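Local coordinates for extracellular protein 11-1 (Passalora fulva, PDB 6ZUS) that probably acts as a secreted avirulence effector of a fungal plant pathogen, in interplay with plant resistance proteins, and binds zinc ions, at residues A[8-12]-A[77-81]; A[42-48]-A[104-108]; A[83-87]-A[136-142]. All blocks are in the same frame, centred on the assembly; numbering follows the deposited sequence.

Contact 1. Residues A[8-12]-A[77-81]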
ATOM      1  N   ALA A   8       4.617   0.511  12.934  1.00 21.24           N
ATOM      2  CA  ALA A   8       3.353   0.549  12.195  1.00 21.27           C
ATOM      3  C   ALA A   8       3.682   1.124  10.815  1.00 21.71           C
ATOM      4  O   ALA A   8       4.520   2.046  10.737  1.00 20.51           O
ATOM      5  CB  ALA A   8       2.323   1.351  12.914  1.00 25.87           C
ATOM      6  N   VAL A   9       3.085   0.528   9.771  1.00 22.89           N
ATOM      7  CA  VAL A   9       3.372   0.872   8.349  1.00 20.17           C
ATOM      8  C   VAL A   9       2.046   1.289   7.694  1.00 20.82           C
ATOM      9  O   VAL A   9       1.085   0.488   7.709  1.00 20.21           O
ATOM     10  CB  VAL A   9       4.066  -0.270   7.580  1.00 23.23           C
ATOM     11  CG1 VAL A   9       4.336   0.160   6.143  1.00 22.71           C
ATOM     12  CG2 VAL A   9       5.364  -0.717   8.248  1.00 22.02           C
ATOM     13  N   ALA A  10       1.984   2.535   7.188  1.00 20.00           N
ATOM     14  CA  ALA A  10       0.892   3.080   6.358  1.00 20.87           C
ATOM     15  C   ALA A  10       1.111   2.549   4.932  1.00 19.31           C
ATOM     16  O   ALA A  10       2.117   2.899   4.339  1.00 20.24           O
ATOM     17  CB  ALA A  10       0.878   4.583   6.392  1.00 21.11           C
ATOM     18  N   LEU A  11       0.205   1.716   4.446  1.00 19.85           N
ATOM     19  CA  LEU A  11       0.294   1.029   3.111  1.00 18.64           C
ATOM     20  C   LEU A  11      -0.783   1.592   2.191  1.00 17.68           C
ATOM     21  O   LEU A  11      -1.929   1.895   2.656  1.00 16.99           O
ATOM     22  CB  LEU A  11       0.089  -0.474   3.287  1.00 18.74           C
ATOM     23  CG  LEU A  11       1.136  -1.196   4.141  1.00 18.20           C
ATOM     24  CD1 LEU A  11       0.599  -2.510   4.625  1.00 20.88           C
ATOM     25  CD2 LEU A  11       2.413  -1.407   3.369  1.00 20.77           C
ATOM     26  N   LYS A  12      -0.466   1.647   0.918  1.00 17.60           N
ATOM     27  CA  LYS A  12      -1.454   2.091  -0.095  1.00 18.00           C
ATOM     28  C   LYS A  12      -1.168   1.406  -1.431  1.00 15.75           C
ATOM     29  O   LYS A  12       0.011   1.366  -1.873  1.00 18.02           O
ATOM     30  CB  LYS A  12      -1.475   3.615  -0.195  1.00 18.59           C
ATOM     31  CG  LYS A  12      -2.498   4.134  -1.172  1.00 22.89           C
ATOM     32  CD  LYS A  12      -2.820   5.566  -0.965  1.00 29.10           C
ATOM     33  CE  LYS A  12      -1.891   6.515  -1.638  1.00 34.31           C
ATOM     34  NZ  LYS A  12      -2.614   7.779  -1.960  1.00 43.10           N
ATOM     35  N   SER A  77      -7.283   4.003  -5.286  1.00 20.14           N
ATOM     36  CA  SER A  77      -6.320   3.535  -4.270  1.00 19.27           C
ATOM     37  C   SER A  77      -7.095   2.987  -3.088  1.00 22.35           C
ATOM     38  O   SER A  77      -8.305   3.306  -2.909  1.00 19.21           O
ATOM     39  CB  SER A  77      -5.376   4.619  -3.875  1.00 20.82           C
ATOM     40  OG  SER A  77      -6.089   5.696  -3.263  1.00 22.77           O
ATOM     41  N   VAL A  78      -6.431   2.127  -2.344  1.00 21.35           N
ATOM     42  CA  VAL A  78      -6.980   1.669  -1.038  1.00 19.93           C
ATOM     43  C   VAL A  78      -5.804   1.659  -0.058  1.00 21.43           C
ATOM     44  O   VAL A  78      -4.690   1.223  -0.442  1.00 18.12           O
ATOM     45  CB  VAL A  78      -7.704   0.329  -1.181  1.00 20.15           C
ATOM     46  CG1 VAL A  78      -6.832  -0.797  -1.723  1.00 19.39           C
ATOM     47  CG2 VAL A  78      -8.363  -0.066   0.119  1.00 22.36           C
ATOM     48  N   GLN A  79      -6.039   2.201   1.140  1.00 21.75           N
ATOM     49  CA  GLN A  79      -4.979   2.360   2.150  1.00 22.08           C
ATOM     50  C   GLN A  79      -5.440   1.730   3.466  1.00 22.80           C
ATOM     51  O   GLN A  79      -6.638   1.684   3.756  1.00 22.33           O
ATOM     52  CB  GLN A  79      -4.555   3.809   2.280  1.00 26.79           C
ATOM     53  CG  GLN A  79      -5.664   4.688   2.802  1.00 36.96           C
ATOM     54  CD  GLN A  79      -5.356   6.139   2.514  1.00 45.01           C
ATOM     55  OE1 GLN A  79      -5.559   6.633   1.390  1.00 52.68           O
ATOM     56  NE2 GLN A  79      -4.866   6.806   3.549  1.00 44.61           N
ATOM     57  N   ALA A  80      -4.474   1.223   4.204  1.00 20.74           N
ATOM     58  CA  ALA A  80      -4.661   0.662   5.547  1.00 20.45           C
ATOM     59  C   ALA A  80      -3.299   0.668   6.244  1.00 22.07           C
ATOM     60  O   ALA A  80      -2.230   0.765   5.574  1.00 21.66           O
ATOM     61  CB  ALA A  80      -5.275  -0.720   5.438  1.00 21.01           C
ATOM     62  N   THR A  81      -3.340   0.536   7.565  1.00 22.93           N
ATOM     63  CA  THR A  81      -2.130   0.501   8.411  1.00 21.73           C
ATOM     64  C   THR A  81      -1.891  -0.940   8.844  1.00 20.77           C
ATOM     65  O   THR A  81      -2.836  -1.582   9.351  1.00 20.90           O
ATOM     66  CB  THR A  81      -2.274   1.415   9.627  1.00 23.96           C
ATOM     67  OG1 THR A  81      -2.401   2.749   9.104  1.00 26.82           O
ATOM     68  CG2 THR A  81      -1.086   1.282  10.554  1.00 23.19           C
TER
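The flat amide of Gln79 and the chain of Lys12 run side by side in the same direction, and the amide meets its neighbour through its oxygen: Gln79 OE1 comes within 3.8 Å of Lys12 CD. Lower down, the two CB atoms of Lys12 and Gln79 are 4.0 Å apart, and the bend of Lys12 at chi3 (85°) turns its end after CD has also reached Ser77, whose CB lies 4.0 Å from Lys12 CD. Ala10 and Thr81 share this face of the sheet, which carries the polar and small residues. The other face holds Leu11 and Ala80, and there Phe38 of helix 31-40 and Ser54 cover Ala80 while Trp41 and Phe53 cover Leu11. The small methyl of Ala80 leaves room for the Phe38 side chain, and an isobutyl chain suits the apolar surroundings of Leu11.

The two strands run antiparallel. Leu11 and Ala80 form the hydrogen-bonded pair: Leu11 N donates to Ala80 O at 2.8 Å, and Ala80 N returns a bond to Leu11 O at 3.1 Å. In the flanking non-hydrogen-bonded pairs, CA-H...O contacts take over, as from Gln79 CA to Leu11 O (3.1 Å) and from Thr81 CA to Val9 O (3.3 Å).

These are the two central strands, 6-20 and 71-86, of a four-stranded antiparallel sheet. Backbone bonds to each other and to strand 127-138 satisfy much of the main chain here. The face of Leu11 and Ala80 can therefore be largely apolar, while the partly exposed other face sets Lys12 and Gln79 against Lys59 of strand 57-64.

Contact 2. Residues A[42-48]-A[104-108]; sequences KKNDACQ and YTERV
An Asx turn at Asp45, set inside a type I beta turn from Asp45 to Gln48, docks the loop before strand 57-64 onto helix 101-109 through Arg107. The carboxylate and guanidinium are nearly coplanar, their planes 17° apart, and the arginine grips side-on with two nitrogens: Arg107 NE reaches Asp45 OD1 at 2.8 Å and Arg107 NH2 reaches Asp45 OD2 at 2.9 Å. Both oxygens are met on the syn side, and both bonds are almost straight. Asp45 OD2 accepts a second hydrogen bond, from Cys47 N (2.9 Å), which comes from above the carboxylate plane, so the same oxygen closes the turn and holds the arginine. Two donors at one oxygen would be expected to favour the charged carboxylate. Aspartate fits because its CG, anti to the backbone N (chi1 -172°), is carried across to the helix on a short stem.

Beside this pair, Tyr104 offers its hydroxyl to Gln48, with OH donating to OE1 at 2.6 Å in the carbonyl plane, on a lone pair. The ring presents its edge to Asp45 OD2 as well, while Val108 CG2 sits 3.5 Å above one ring face. At the far end of the loop, Lys42 N donates to Val108 O (2.9 Å) near the end of the helix, and the extended Lys42 chain runs past Arg107 O, with CD 3.2 Å away.

Arg107 NH1 has a further partner in Asp98 O. Cys47 is joined to Cys99, a disulfide in keeping with a secreted protein. The core of the arrangement is an Asx turn whose aspartate also makes a bidentate salt bridge to a helix.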
ATOM      1  N   LYS A  42      -1.351  -9.765   1.294  1.00 21.76           N
ATOM      2  CA  LYS A  42      -0.830 -10.884   2.117  1.00 23.71           C
ATOM      3  C   LYS A  42      -0.830 -10.443   3.580  1.00 21.98           C
ATOM      4  O   LYS A  42      -0.116  -9.476   3.931  1.00 22.47           O
ATOM      5  CB  LYS A  42       0.621 -11.252   1.814  1.00 30.88           C
ATOM      6  CG  LYS A  42       0.913 -11.958   0.507  1.00 45.65           C
ATOM      7  CD  LYS A  42       2.426 -12.279   0.431  1.00 63.81           C
ATOM      8  CE  LYS A  42       2.861 -12.836  -0.923  1.00 86.59           C
ATOM      9  NZ  LYS A  42       4.339 -12.967  -1.037  1.00 95.93           N
ATOM     10  N   LYS A  43      -1.548 -11.153   4.440  1.00 25.10           N
ATOM     11  CA  LYS A  43      -1.672 -10.720   5.884  1.00 27.04           C
ATOM     12  C   LYS A  43      -0.835 -11.632   6.805  1.00 27.09           C
ATOM     13  O   LYS A  43      -0.761 -11.336   8.029  1.00 24.98           O
ATOM     14  CB  LYS A  43      -3.161 -10.533   6.217  1.00 30.00           C
ATOM     15  CG  LYS A  43      -3.856  -9.641   5.181  1.00 29.60           C
ATOM     16  CD  LYS A  43      -4.960  -8.781   5.613  1.00 32.74           C
ATOM     17  CE  LYS A  43      -5.445  -7.904   4.476  1.00 32.04           C
ATOM     18  NZ  LYS A  43      -5.859  -8.745   3.329  1.00 28.34           N
ATOM     19  N   ASN A  44      -0.060 -12.552   6.227  1.00 23.01           N
ATOM     20  CA  ASN A  44       0.784 -13.495   6.995  1.00 26.71           C
ATOM     21  C   ASN A  44       2.218 -13.463   6.475  1.00 26.97           C
ATOM     22  O   ASN A  44       2.901 -14.503   6.534  1.00 27.12           O
ATOM     23  CB  ASN A  44       0.217 -14.907   6.953  1.00 30.45           C
ATOM     24  CG  ASN A  44       0.185 -15.430   5.541  1.00 35.39           C
ATOM     25  OD1 ASN A  44       0.391 -14.673   4.591  1.00 31.29           O
ATOM     26  ND2 ASN A  44      -0.065 -16.725   5.395  1.00 41.08           N
ATOM     27  N   ASP A  45       2.720 -12.277   6.130  1.00 22.62           N
ATOM     28  CA  ASP A  45       4.169 -12.131   5.845  1.00 23.84           C
ATOM     29  C   ASP A  45       4.990 -12.541   7.086  1.00 22.74           C
ATOM     30  O   ASP A  45       4.552 -12.284   8.223  1.00 21.99           O
ATOM     31  CB  ASP A  45       4.506 -10.712   5.404  1.00 22.71           C
ATOM     32  CG  ASP A  45       5.942 -10.559   4.922  1.00 24.91           C
ATOM     33  OD1 ASP A  45       6.197 -10.998   3.785  1.00 27.00           O
ATOM     34  OD2 ASP A  45       6.781 -10.016   5.686  1.00 25.49           O
ATOM     35  N   ALA A  46       6.179 -13.102   6.880  1.00 23.78           N
ATOM     36  CA  ALA A  46       7.121 -13.448   7.962  1.00 24.57           C
ATOM     37  C   ALA A  46       7.379 -12.232   8.865  1.00 25.29           C
ATOM     38  O   ALA A  46       7.586 -12.435  10.095  1.00 23.26           O
ATOM     39  CB  ALA A  46       8.405 -13.955   7.356  1.00 26.71           C
ATOM     40  N   CYS A  47       7.414 -10.998   8.314  1.00 21.80           N
ATOM     41  CA  CYS A  47       7.658  -9.735   9.087  1.00 22.42           C
ATOM     42  C   CYS A  47       6.418  -9.227   9.835  1.00 21.20           C
ATOM     43  O   CYS A  47       6.554  -8.245  10.592  1.00 21.85           O
ATOM     44  CB  CYS A  47       8.195  -8.630   8.192  1.00 24.80           C
ATOM     45  SG  CYS A  47       9.780  -9.145   7.481  1.00 27.34           S
ATOM     46  N   GLN A  48       5.259  -9.848   9.667  1.00 20.34           N
ATOM     47  CA  GLN A  48       4.002  -9.369  10.303  1.00 20.53           C
ATOM     48  C   GLN A  48       4.025  -9.700  11.820  1.00 21.89           C
ATOM     49  O   GLN A  48       4.242 -10.869  12.174  1.00 21.59           O
ATOM     50  CB  GLN A  48       2.757 -10.015   9.672  1.00 22.31           C
ATOM     51  CG  GLN A  48       1.495  -9.182   9.859  1.00 23.75           C
ATOM     52  CD  GLN A  48       1.595  -7.858   9.114  1.00 23.15           C
ATOM     53  OE1 GLN A  48       2.053  -7.808   7.972  1.00 22.58           O
ATOM     54  NE2 GLN A  48       1.160  -6.794   9.765  1.00 20.49           N
ATOM     55  N   TYR A 104       9.059  -5.157   2.304  1.00 17.46           N
ATOM     56  CA  TYR A 104       7.840  -5.598   3.032  1.00 18.48           C
ATOM     57  C   TYR A 104       6.600  -5.216   2.204  1.00 17.79           C
ATOM     58  O   TYR A 104       5.736  -6.057   1.951  1.00 17.82           O
ATOM     59  CB  TYR A 104       7.789  -5.015   4.440  1.00 18.24           C
ATOM     60  CG  TYR A 104       6.454  -5.178   5.114  1.00 17.58           C
ATOM     61  CD1 TYR A 104       6.039  -6.378   5.689  1.00 18.64           C
ATOM     62  CD2 TYR A 104       5.582  -4.111   5.207  1.00 19.27           C
ATOM     63  CE1 TYR A 104       4.788  -6.524   6.279  1.00 19.05           C
ATOM     64  CE2 TYR A 104       4.330  -4.235   5.787  1.00 18.63           C
ATOM     65  CZ  TYR A 104       3.922  -5.437   6.329  1.00 20.19           C
ATOM     66  OH  TYR A 104       2.671  -5.484   6.870  1.00 21.66           O
ATOM     67  N   THR A 105       6.473  -3.941   1.815  1.00 17.19           N
ATOM     68  CA  THR A 105       5.306  -3.433   1.045  1.00 18.10           C
ATOM     69  C   THR A 105       5.164  -4.231  -0.247  1.00 17.09           C
ATOM     70  O   THR A 105       4.053  -4.684  -0.611  1.00 18.35           O
ATOM     71  CB  THR A 105       5.417  -1.923   0.773  1.00 19.39           C
ATOM     72  OG1 THR A 105       5.545  -1.258   2.034  1.00 18.34           O
ATOM     73  CG2 THR A 105       4.218  -1.475  -0.043  1.00 18.80           C
ATOM     74  N   GLU A 106       6.267  -4.436  -0.953  1.00 17.94           N
ATOM     75  CA  GLU A 106       6.221  -5.170  -2.248  1.00 18.80           C
ATOM     76  C   GLU A 106       5.762  -6.621  -2.049  1.00 17.72           C
ATOM     77  O   GLU A 106       4.951  -7.080  -2.887  1.00 19.18           O
ATOM     78  CB  GLU A 106       7.564  -5.057  -2.957  1.00 19.89           C
ATOM     79  CG  GLU A 106       7.815  -3.667  -3.427  1.00 19.52           C
ATOM     80  CD  GLU A 106       9.119  -3.501  -4.197  1.00 25.72           C
ATOM     81  OE1 GLU A 106       9.956  -4.451  -4.090  1.00 29.41           O
ATOM     82  OE2 GLU A 106       9.277  -2.484  -4.958  1.00 23.88           O
ATOM     83  N   ARG A 107       6.166  -7.289  -0.952  1.00 19.58           N
ATOM     84  CA  ARG A 107       5.675  -8.671  -0.641  1.00 20.16           C
ATOM     85  C   ARG A 107       4.179  -8.674  -0.306  1.00 21.30           C
ATOM     86  O   ARG A 107       3.454  -9.541  -0.803  1.00 24.73           O
ATOM     87  CB  ARG A 107       6.487  -9.331   0.477  1.00 20.12           C
ATOM     88  CG  ARG A 107       7.935  -9.609   0.061  1.00 19.84           C
ATOM     89  CD  ARG A 107       8.596 -10.593   1.016  1.00 21.75           C
ATOM     90  NE  ARG A 107       8.491 -10.163   2.412  1.00 19.93           N
ATOM     91  CZ  ARG A 107       9.349  -9.358   3.028  1.00 20.06           C
ATOM     92  NH1 ARG A 107      10.450  -8.970   2.418  1.00 21.25           N
ATOM     93  NH2 ARG A 107       9.142  -9.011   4.291  1.00 20.39           N
ATOM     94  N   VAL A 108       3.726  -7.725   0.495  1.00 18.75           N
ATOM     95  CA  VAL A 108       2.344  -7.714   1.036  1.00 18.87           C
ATOM     96  C   VAL A 108       1.356  -7.234  -0.043  1.00 18.81           C
ATOM     97  O   VAL A 108       0.254  -7.819  -0.121  1.00 18.82           O
ATOM     98  CB  VAL A 108       2.326  -6.858   2.321  1.00 22.75           C
ATOM     99  CG1 VAL A 108       0.924  -6.457   2.732  1.00 24.02           C
ATOM    100  CG2 VAL A 108       3.062  -7.609   3.431  1.00 25.11           C
TER

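Contact 3. Residues A[83-87]-A[136-142]. With ZN (zinc ion), chain J.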
ATOM      1  N   TRP A  83      -0.497  -2.641  11.694  1.00 20.27           N
ATOM      2  CA  TRP A  83      -0.279  -2.164  13.086  1.00 22.51           C
ATOM      3  C   TRP A  83       1.108  -2.525  13.626  1.00 21.19           C
ATOM      4  O   TRP A  83       1.729  -1.652  14.326  1.00 21.69           O
ATOM      5  CB  TRP A  83      -1.387  -2.688  13.989  1.00 22.05           C
ATOM      6  CG  TRP A  83      -2.720  -2.093  13.698  1.00 22.56           C
ATOM      7  CD1 TRP A  83      -3.864  -2.767  13.437  1.00 22.86           C
ATOM      8  CD2 TRP A  83      -3.054  -0.696  13.760  1.00 25.02           C
ATOM      9  NE1 TRP A  83      -4.891  -1.876  13.298  1.00 27.13           N
ATOM     10  CE2 TRP A  83      -4.428  -0.605  13.488  1.00 25.58           C
ATOM     11  CE3 TRP A  83      -2.322   0.475  14.040  1.00 28.92           C
ATOM     12  CZ2 TRP A  83      -5.090   0.622  13.443  1.00 29.18           C
ATOM     13  CZ3 TRP A  83      -2.970   1.691  13.986  1.00 32.24           C
ATOM     14  CH2 TRP A  83      -4.341   1.749  13.703  1.00 29.25           C
ATOM     15  N   ARG A  84       1.606  -3.722  13.315  1.00 19.29           N
ATOM     16  CA  ARG A  84       2.850  -4.235  13.956  1.00 20.60           C
ATOM     17  C   ARG A  84       3.667  -5.036  12.940  1.00 21.14           C
ATOM     18  O   ARG A  84       3.184  -6.095  12.478  1.00 20.11           O
ATOM     19  CB  ARG A  84       2.488  -5.092  15.173  1.00 21.79           C
ATOM     20  CG  ARG A  84       1.625  -4.397  16.205  1.00 21.27           C
ATOM     21  CD  ARG A  84       1.308  -5.359  17.309  1.00 22.99           C
ATOM     22  NE  ARG A  84       0.228  -4.816  18.110  1.00 23.75           N
ATOM     23  CZ  ARG A  84       0.344  -3.805  18.961  1.00 25.91           C
ATOM     24  NH1 ARG A  84       1.517  -3.223  19.178  1.00 26.39           N
ATOM     25  NH2 ARG A  84      -0.734  -3.419  19.634  1.00 28.52           N
ATOM     26  N   VAL A  85       4.813  -4.479  12.567  1.00 21.34           N
ATOM     27  CA  VAL A  85       5.733  -5.047  11.553  1.00 21.85           C
ATOM     28  C   VAL A  85       7.141  -5.086  12.172  1.00 23.64           C
ATOM     29  O   VAL A  85       7.545  -4.119  12.820  1.00 21.02           O
ATOM     30  CB  VAL A  85       5.675  -4.256  10.233  1.00 20.47           C
ATOM     31  CG1 VAL A  85       6.636  -4.876   9.226  1.00 21.77           C
ATOM     32  CG2 VAL A  85       4.245  -4.149   9.715  1.00 19.87           C
ATOM     33  N   ARG A  86       7.856  -6.177  11.963  1.00 23.36           N
ATOM     34  CA  ARG A  86       9.203  -6.354  12.556  1.00 24.33           C
ATOM     35  C   ARG A  86      10.111  -5.274  11.980  1.00 26.22           C
ATOM     36  O   ARG A  86       9.830  -4.760  10.869  1.00 25.69           O
ATOM     37  CB  ARG A  86       9.697  -7.772  12.303  1.00 27.20           C
ATOM     38  CG  ARG A  86       8.855  -8.815  13.013  1.00 27.06           C
ATOM     39  CD  ARG A  86       9.571 -10.103  12.877  1.00 31.97           C
ATOM     40  NE  ARG A  86       8.715 -11.230  13.193  1.00 37.03           N
ATOM     41  CZ  ARG A  86       8.554 -11.738  14.423  1.00 35.82           C
ATOM     42  NH1 ARG A  86       9.108 -11.171  15.476  1.00 32.07           N
ATOM     43  NH2 ARG A  86       7.796 -12.813  14.562  1.00 35.84           N
ATOM     44  N   ASN A  87      11.142  -4.928  12.737  1.00 28.22           N
ATOM     45  CA  ASN A  87      12.264  -4.091  12.245  1.00 30.78           C
ATOM     46  C   ASN A  87      13.448  -4.953  11.802  1.00 30.94           C
ATOM     47  O   ASN A  87      13.765  -5.958  12.430  1.00 34.12           O
ATOM     48  CB  ASN A  87      12.671  -3.065  13.301  1.00 37.78           C
ATOM     49  CG  ASN A  87      11.754  -1.863  13.245  1.00 45.27           C
ATOM     50  OD1 ASN A  87      11.517  -1.320  12.154  1.00 52.41           O
ATOM     51  ND2 ASN A  87      11.252  -1.443  14.401  1.00 52.53           N
ATOM     52  N   ASP A 136       7.050   4.089  15.284  1.00 34.87           N
ATOM     53  CA  ASP A 136       8.138   3.105  15.589  1.00 37.97           C
ATOM     54  C   ASP A 136       8.108   2.701  17.074  1.00 38.35           C
ATOM     55  O   ASP A 136       7.346   3.267  17.867  1.00 38.50           O
ATOM     56  CB  ASP A 136       9.524   3.548  15.093  1.00 46.08           C
ATOM     57  CG  ASP A 136      10.411   2.388  14.600  1.00 53.78           C
ATOM     58  OD1 ASP A 136      10.413   1.319  15.271  1.00 56.46           O
ATOM     59  OD2 ASP A 136      11.094   2.530  13.533  1.00 53.73           O
ATOM     60  N   ASN A 137       8.867   1.669  17.428  1.00 41.36           N
ATOM     61  CA  ASN A 137       8.973   1.148  18.816  1.00 46.20           C
ATOM     62  C   ASN A 137       7.567   0.879  19.351  1.00 43.47           C
ATOM     63  O   ASN A 137       7.229   1.418  20.421  1.00 48.60           O
ATOM     64  CB  ASN A 137       9.763   2.114  19.703  1.00 48.06           C
ATOM     65  CG  ASN A 137      11.029   2.547  19.009  1.00 50.05           C
ATOM     66  OD1 ASN A 137      11.890   1.717  18.707  1.00 54.66           O
ATOM     67  ND2 ASN A 137      11.094   3.824  18.661  1.00 54.62           N
ATOM     68  N   VAL A 138       6.782   0.088  18.614  1.00 31.77           N
ATOM     69  CA  VAL A 138       5.523  -0.514  19.122  1.00 29.31           C
ATOM     70  C   VAL A 138       5.823  -1.967  19.531  1.00 24.19           C
ATOM     71  O   VAL A 138       6.803  -2.542  19.065  1.00 24.75           O
ATOM     72  CB  VAL A 138       4.345  -0.380  18.126  1.00 30.91           C
ATOM     73  CG1 VAL A 138       4.101   1.078  17.696  1.00 30.49           C
ATOM     74  CG2 VAL A 138       4.460  -1.331  16.922  1.00 28.25           C
ATOM     75  N   HIS A 139       5.004  -2.541  20.389  1.00 24.87           N
ATOM     76  CA  HIS A 139       5.084  -3.984  20.727  1.00 25.81           C
ATOM     77  C   HIS A 139       4.869  -4.799  19.438  1.00 24.36           C
ATOM     78  O   HIS A 139       3.981  -4.425  18.608  1.00 26.00           O
ATOM     79  CB  HIS A 139       4.049  -4.402  21.794  1.00 27.03           C
ATOM     80  CG  HIS A 139       4.345  -3.864  23.153  1.00 31.99           C
ATOM     81  ND1 HIS A 139       4.449  -4.685  24.269  1.00 33.94           N
ATOM     82  CD2 HIS A 139       4.556  -2.588  23.576  1.00 34.27           C
ATOM     83  CE1 HIS A 139       4.687  -3.919  25.335  1.00 35.24           C
ATOM     84  NE2 HIS A 139       4.756  -2.622  24.937  1.00 31.12           N
ATOM     85  N   CYS A 140       5.580  -5.918  19.310  1.00 23.99           N
ATOM     86  CA  CYS A 140       5.332  -6.887  18.224  1.00 24.16           C
ATOM     87  C   CYS A 140       4.065  -7.681  18.564  1.00 22.21           C
ATOM     88  O   CYS A 140       3.320  -8.051  17.611  1.00 21.35           O
ATOM     89  CB  CYS A 140       6.571  -7.729  17.922  1.00 27.24           C
ATOM     90  SG  CYS A 140       7.980  -6.695  17.362  1.00 37.14           S
ATOM     91  N   GLY A 141       3.835  -7.947  19.869  1.00 20.32           N
ATOM     92  CA  GLY A 141       2.647  -8.673  20.312  1.00 19.72           C
ATOM     93  C   GLY A 141       1.469  -7.759  20.527  1.00 20.92           C
ATOM     94  O   GLY A 141       1.650  -6.547  20.536  1.00 23.24           O
ATOM     95  N   SER A 142       0.291  -8.347  20.692  1.00 22.15           N
ATOM     96  CA  SER A 142      -0.958  -7.597  20.940  1.00 25.70           C
ATOM     97  C   SER A 142      -0.983  -7.147  22.420  1.00 29.31           C
ATOM     98  O   SER A 142      -1.865  -6.342  22.771  1.00 29.37           O
ATOM     99  CB  SER A 142      -2.142  -8.442  20.595  1.00 27.53           C
ATOM    100  OG  SER A 142      -2.256  -9.540  21.494  1.00 26.39           O
TER
HETATM  101 ZN    ZN J 209       4.264  -6.676  24.348  0.80 21.89          ZN
HETATM  102  O   HOH W   1       2.498  -0.940  21.215  1.00 26.37           O
HETATM  103  O   HOH W   2      -3.400  -5.016  21.013  1.00 35.61           O
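Arg84 makes the dense part of this contact by laying its extended chain across the carbonyls of His139, Cys140 and Gly141. Arg84 CD lies 3.1 Å from His139 O and 3.4 Å from Cys140 O, and Arg84 NH1 hydrogen-bonds His139 O at 2.8 Å, the acceptor tilted 18° from the guanidinium plane. Gly141 O lies over one guanidinium face, 3.2 Å above it. Arginine suits the place, since its long methylene stem can run along the loop while its head serves several polar groups: Arg84 NE forms a salt bridge with Asp51. Val138 packs alongside with CG2 3.8 Å from Trp83 O.

The outer side is looser and wet. One water, in the guanidinium plane, accepts from Arg84 NH1 and from His139 N; another donates to Ser142 O and is held only weakly by Arg84 NH2. Away from these, Asn87 and Asp136 approach from opposite directions, joined by one bond, Asn87 ND2 to Asp136 OD1 (3.0 Å). That oxygen uses its syn lone pair for Asn87 and its anti lone pair for Asn137 N, 2.7 Å away. Asn137 and Val138 face Cys6 as a G1 beta bulge, and the left-handed backbone of Asn137 (phi 52°) is one that asparagine tolerates well.

His139 ND1 binds zinc at 2.0 Å; His2 ND1 and the C-terminal carboxylate of Gln143 (OXT) also bind it. The bond to His139 O, with the Cys6-Cys140 disulfide, is consistent with steadying the loop that carries the zinc ligand; the guanidinium charge is probably offset by Asp51.

Overall arrangement
From the N terminus, contact 1 closes the first long loop, bringing 77-81 back beside 8-12 in the middle of the four-stranded sheet. The 42-48 loop falls inside that span yet finds its partner beyond it, at 104-108, so contact 2 crosses contact 1. Contact 3, from 83-87 to 136-142, opens after contact 1 has closed and in turn crosses contact 2. The three also touch: Leu11 packs on Tyr104 and Thr105, Val9 on Val85, and Cys47 O lies 2.8 Å from Arg86 N, a probable hydrogen bond. Strand 71-86 thus links the sheet core, the loop docked on helix 101-109 and the zinc-bearing C-terminal end.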